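Local coordinates for secreted protein (Streptomyces lividans TK24, PDB 5LXZ) that binds copper and, as a member of the galactose oxidase-like AA5 family, probably acts as a copper-radical oxidase, at residues I435-R439 against R450-V456; G398-E402 against N446-R450. The protein carries 1 engineered substitution. One frame throughout, in Å; residues are numbered along the deposited sequence.

Contact 1 (I435-R439 against R450-V456)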
# COMPACT_ATOMS: atom_id res chain seq x y z
N ILE A 435 3.34 5.29 -17.89
CA ILE A 435 2.35 6.21 -18.43
C ILE A 435 2.65 7.58 -17.83
O ILE A 435 2.37 7.81 -16.65
CB ILE A 435 0.93 5.76 -18.10
CG1 ILE A 435 0.67 4.38 -18.69
CG2 ILE A 435 -0.09 6.76 -18.61
CD1 ILE A 435 -0.56 3.69 -18.09
N LEU A 436 3.15 8.49 -18.64
CA LEU A 436 3.49 9.82 -18.12
C LEU A 436 2.28 10.75 -18.35
O LEU A 436 2.28 11.67 -19.18
CB LEU A 436 4.84 10.36 -18.65
CG LEU A 436 6.08 9.80 -17.94
CD1 LEU A 436 6.26 8.30 -18.14
CD2 LEU A 436 7.37 10.48 -18.38
N GLN A 437 1.23 10.49 -17.58
CA GLN A 437 -0.02 11.24 -17.61
C GLN A 437 -0.49 11.49 -16.21
O GLN A 437 -0.28 10.62 -15.34
CB GLN A 437 -1.14 10.53 -18.34
CG GLN A 437 -0.83 10.23 -19.78
CD GLN A 437 -1.95 9.52 -20.49
OE1 GLN A 437 -2.97 9.14 -19.90
NE2 GLN A 437 -1.75 9.28 -21.78
N ALA A 438 -1.05 12.65 -15.98
CA ALA A 438 -1.68 13.01 -14.73
C ALA A 438 -3.04 13.61 -14.97
O ALA A 438 -3.23 14.35 -15.97
CB ALA A 438 -0.83 13.97 -13.93
N ARG A 439 -3.96 13.40 -14.05
CA ARG A 439 -5.30 13.89 -14.10
C ARG A 439 -5.74 14.35 -12.74
O ARG A 439 -5.29 13.83 -11.71
CB ARG A 439 -6.27 12.80 -14.54
CG ARG A 439 -6.07 12.33 -15.96
CD ARG A 439 -6.75 10.99 -16.16
NE ARG A 439 -6.70 10.61 -17.57
CZ ARG A 439 -5.63 10.16 -18.21
NH1 ARG A 439 -4.49 9.93 -17.58
NH2 ARG A 439 -5.69 9.93 -19.54
N ARG A 450 -7.37 16.24 -17.54
CA ARG A 450 -5.96 16.06 -17.76
C ARG A 450 -5.18 17.31 -17.36
O ARG A 450 -5.58 18.44 -17.64
CB ARG A 450 -5.75 15.76 -19.23
CG ARG A 450 -4.38 15.32 -19.53
CD ARG A 450 -4.17 13.83 -19.44
NE ARG A 450 -2.85 13.67 -20.02
CZ ARG A 450 -2.54 13.24 -21.22
NH1 ARG A 450 -3.46 12.74 -22.04
NH2 ARG A 450 -1.27 13.25 -21.58
N VAL A 451 -4.08 17.10 -16.67
CA VAL A 451 -3.18 18.17 -16.25
C VAL A 451 -1.77 17.91 -16.80
O VAL A 451 -1.62 17.07 -17.66
CB VAL A 451 -3.25 18.44 -14.75
CG1 VAL A 451 -4.63 18.98 -14.36
CG2 VAL A 451 -2.85 17.20 -13.90
N ALA A 452 -0.76 18.62 -16.32
CA ALA A 452 0.60 18.49 -16.88
C ALA A 452 1.12 17.08 -16.71
O ALA A 452 0.86 16.43 -15.67
CB ALA A 452 1.53 19.44 -16.18
N ASP A 453 1.83 16.59 -17.71
CA ASP A 453 2.46 15.26 -17.65
C ASP A 453 3.57 15.23 -16.61
O ASP A 453 4.43 16.11 -16.58
CB ASP A 453 3.10 14.85 -18.97
CG ASP A 453 2.13 14.71 -20.09
OD1 ASP A 453 0.90 14.66 -19.97
OD2 ASP A 453 2.69 14.62 -21.22
N PRO A 454 3.61 14.19 -15.76
CA PRO A 454 4.80 14.01 -14.96
C PRO A 454 6.06 13.85 -15.79
O PRO A 454 5.99 13.44 -16.96
CB PRO A 454 4.54 12.70 -14.19
CG PRO A 454 3.36 12.06 -14.79
CD PRO A 454 2.68 13.04 -15.73
N LEU A 455 7.19 14.16 -15.18
CA LEU A 455 8.47 14.07 -15.86
C LEU A 455 9.12 12.73 -15.75
O LEU A 455 9.91 12.34 -16.60
CB LEU A 455 9.42 15.13 -15.32
CG LEU A 455 8.92 16.57 -15.40
CD1 LEU A 455 9.92 17.55 -14.80
CD2 LEU A 455 8.53 17.01 -16.81
N VAL A 456 8.84 12.03 -14.65
CA VAL A 456 9.48 10.78 -14.35
C VAL A 456 8.40 9.69 -14.30
O VAL A 456 7.37 9.87 -13.64
CB VAL A 456 10.17 10.86 -12.97
CG1 VAL A 456 10.78 9.53 -12.54
CG2 VAL A 456 11.24 11.93 -13.00
O HOH W 1 -0.96 14.46 -18.18
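The closing hairpin of a kelch blade ends at Arg439 and Arg450, an antiparallel non-hydrogen-bonded pair whose CA atoms lie 4.3 Å apart. One residue further, Val451 N donates to Ala438 O at 3.0 Å with a nearly straight N-H...O angle of 175°. Beside this bond the methyl of Ala438 packs on Val451, CB to CG2 3.8 Å, and Pro454 CD rests on the peptide between Leu436 and Gln437.

Arg450 organises the polar side. Its chain bends at chi2 (90°), and this bend lays the guanidinium across Gln437, toward Asp453. There Gln437 CG sits over one face, toward the rim, 3.5 Å from Arg450 NH2, and the amide stacks with its plane tilted 20° from the guanidinium. At the in-plane edge, Arg450 NH2 forms a salt bridge with Asp453 OD1 at 3.0 Å. A water accepts from Arg450 NE and, at 2.9 Å, from Ala438 N, with Val451 O and Asp453 OD1 competing for its protons; it thus bridges the two segments where direct pairing stops.

The second guanidinium, that of Arg439, has Arg450 CD over its centre, 4.1 Å from CZ. It grips Gln437 OE1 end-on with NH1 and NH2, each at 2.9 Å, while Gln437 NE2 donates to Glu402. With an alanine at Gln437, Arg439 would probably lose this shared acceptor and be freer to turn, and the Arg450 guanidinium would lose the amide stacked on it.

Beyond Asp453 the chain turns to Trp15 of strand 14-18 and Glu497 of strand 496-500. Such a hairpin, with its outermost strand running out into a linker to the adjoining blade, is characteristic of the kelch beta-propeller of galactose oxidase-like proteins.

Contact 2 (G398-E402 against N446-R450). With EDO (1,2-ethanediol), chain H.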
# COMPACT_ATOMS: atom_id res chain seq x y z
N GLY A 398 -16.72 4.77 -12.60
CA GLY A 398 -16.49 6.21 -12.72
C GLY A 398 -15.85 6.50 -14.07
O GLY A 398 -15.88 5.68 -15.01
N PRO A 399 -15.25 7.68 -14.20
CA PRO A 399 -14.58 8.00 -15.45
C PRO A 399 -13.38 7.12 -15.70
O PRO A 399 -12.67 6.71 -14.75
CB PRO A 399 -14.15 9.47 -15.26
CG PRO A 399 -13.97 9.59 -13.79
CD PRO A 399 -15.01 8.72 -13.17
N SER A 400 -13.09 6.86 -16.96
CA SER A 400 -11.95 6.04 -17.31
C SER A 400 -10.68 6.81 -17.62
O SER A 400 -10.74 7.96 -18.05
CB SER A 400 -12.27 5.16 -18.50
OG SER A 400 -13.28 4.24 -18.14
N LEU A 401 -9.56 6.15 -17.40
CA LEU A 401 -8.27 6.56 -17.88
C LEU A 401 -8.19 6.25 -19.37
O LEU A 401 -9.06 5.55 -19.92
CB LEU A 401 -7.18 5.81 -17.13
CG LEU A 401 -7.21 5.96 -15.62
CD1 LEU A 401 -6.35 4.91 -14.94
CD2 LEU A 401 -6.78 7.35 -15.20
N GLU A 402 -7.15 6.73 -20.03
CA GLU A 402 -6.95 6.42 -21.45
C GLU A 402 -6.43 5.00 -21.65
O GLU A 402 -6.84 4.35 -22.60
CB GLU A 402 -6.03 7.45 -22.14
CG GLU A 402 -5.76 7.15 -23.62
CD GLU A 402 -4.63 7.93 -24.26
OE1 GLU A 402 -3.89 8.64 -23.57
OE2 GLU A 402 -4.50 7.83 -25.52
N ASN A 446 -17.76 14.21 -11.36
CA ASN A 446 -17.42 12.81 -11.68
C ASN A 446 -16.66 12.65 -12.98
O ASN A 446 -16.83 11.66 -13.70
CB ASN A 446 -18.68 11.93 -11.64
CG ASN A 446 -18.36 10.45 -11.51
OD1 ASN A 446 -17.36 10.03 -10.93
ND2 ASN A 446 -19.24 9.64 -12.03
N GLU A 447 -15.75 13.60 -13.23
CA GLU A 447 -14.92 13.54 -14.42
C GLU A 447 -13.47 13.75 -14.10
O GLU A 447 -13.13 14.35 -13.08
CB GLU A 447 -15.35 14.61 -15.44
CG GLU A 447 -16.80 14.50 -15.91
CD GLU A 447 -17.05 13.42 -16.93
OE1 GLU A 447 -16.28 12.44 -17.06
OE2 GLU A 447 -18.10 13.54 -17.64
N PHE A 448 -12.63 13.31 -15.02
CA PHE A 448 -11.19 13.59 -15.01
C PHE A 448 -10.90 14.81 -15.89
O PHE A 448 -11.51 15.00 -16.93
CB PHE A 448 -10.41 12.44 -15.62
CG PHE A 448 -10.15 11.28 -14.70
CD1 PHE A 448 -9.50 11.48 -13.50
CD2 PHE A 448 -10.41 9.98 -15.11
CE1 PHE A 448 -9.19 10.40 -12.68
CE2 PHE A 448 -10.12 8.90 -14.29
CZ PHE A 448 -9.50 9.12 -13.09
N GLU A 449 -9.93 15.59 -15.42
CA GLU A 449 -9.34 16.70 -16.17
C GLU A 449 -7.87 16.35 -16.33
O GLU A 449 -7.19 16.15 -15.34
CB GLU A 449 -9.50 17.99 -15.39
CG GLU A 449 -8.74 19.18 -15.94
CD GLU A 449 -8.74 20.37 -15.00
OE1 GLU A 449 -9.25 20.28 -13.87
OE2 GLU A 449 -8.16 21.44 -15.38
N ARG A 450 -7.37 16.24 -17.54
CA ARG A 450 -5.96 16.06 -17.76
C ARG A 450 -5.18 17.31 -17.36
O ARG A 450 -5.58 18.44 -17.64
CB ARG A 450 -5.75 15.76 -19.23
CG ARG A 450 -4.38 15.32 -19.53
CD ARG A 450 -4.17 13.83 -19.44
NE ARG A 450 -2.85 13.67 -20.02
CZ ARG A 450 -2.54 13.24 -21.22
NH1 ARG A 450 -3.46 12.74 -22.04
NH2 ARG A 450 -1.27 13.25 -21.58
C1 EDO H . -18.64 8.22 -16.01
O1 EDO H . -19.64 7.44 -15.34
C2 EDO H . -18.42 9.48 -15.18
O2 EDO H . -17.88 10.57 -15.94
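Pro399 lies over one face of the Phe448 ring, its CG 4.2 Å from the ring centroid and 28° off the normal, which meets the geometry of a CH-pi contact. The pyrrolidine crosses the aromatic ring at about a right angle and adds an apolar touch from Pro399 CB to Phe448 CD2 at 3.8 Å. The ring reaches the loop because Phe448 turns CG beside its backbone N, roughly anti to the carbonyl carbon (chi1 -81°), on a residue whose CB already points toward 398-402.

Other loop atoms meet the ring from different directions. Ser400 O comes to the edge near the ring plane, 3.6 Å from Phe448 CD2; Pro399 O lies 3.4 Å from Phe448 CE2 and also accepts from Thr383. Leu401 approaches obliquely, CD2 to Phe448 CE2 3.8 Å. Within the two segments the ring is met by carbon and carbonyl atoms alone, no direct hydrogen bond joining them; Arg439 and Thr383 also touch it.

At the start of the strand, Pro399 CD packs 3.5 Å from Asn446 OD1, which is itself bonded to Tyr441 OH. A 1,2-ethanediol, probably from the crystallisation liquor, lies beside this corner, its O2 donating to Asn446 O at 2.7 Å. At the far end Glu402 OE1 and Arg450 NH1 are 4.4 Å apart, and the oxygen stands well out of the guanidinium plane; this is charge proximity alone, the closer partners being Gln437 for Glu402 and Asp453 for Arg450.

Asn446 and Glu447 both face His442, forming a G1 beta bulge, with Asn446 in the left-handed helical region. The bulge begins the outer strand of one propeller blade, and the loop packed on it leaves the outer strand of the preceding blade, an inter-blade contact of the beta-propeller fold.

The centres of contacts 1 and 2 are about 13 Å apart, Arg450 belongs to both, and in sequence the order is 398-402, 435-439, 446-450, 450-456. Both reach the blade sheet of strands 409-412, 418-421, 438-442 and 447-450, whose last two strands are neighbours. Contact 2 brings in the loop entering this blade after strand 395-397; contact 1 holds the chain leaving it toward strand 462-466. They meet directly through Gln437 and Glu402, and Arg439 packs against Phe448. Entry and exit of one propeller blade are thereby tied together at its outer strands.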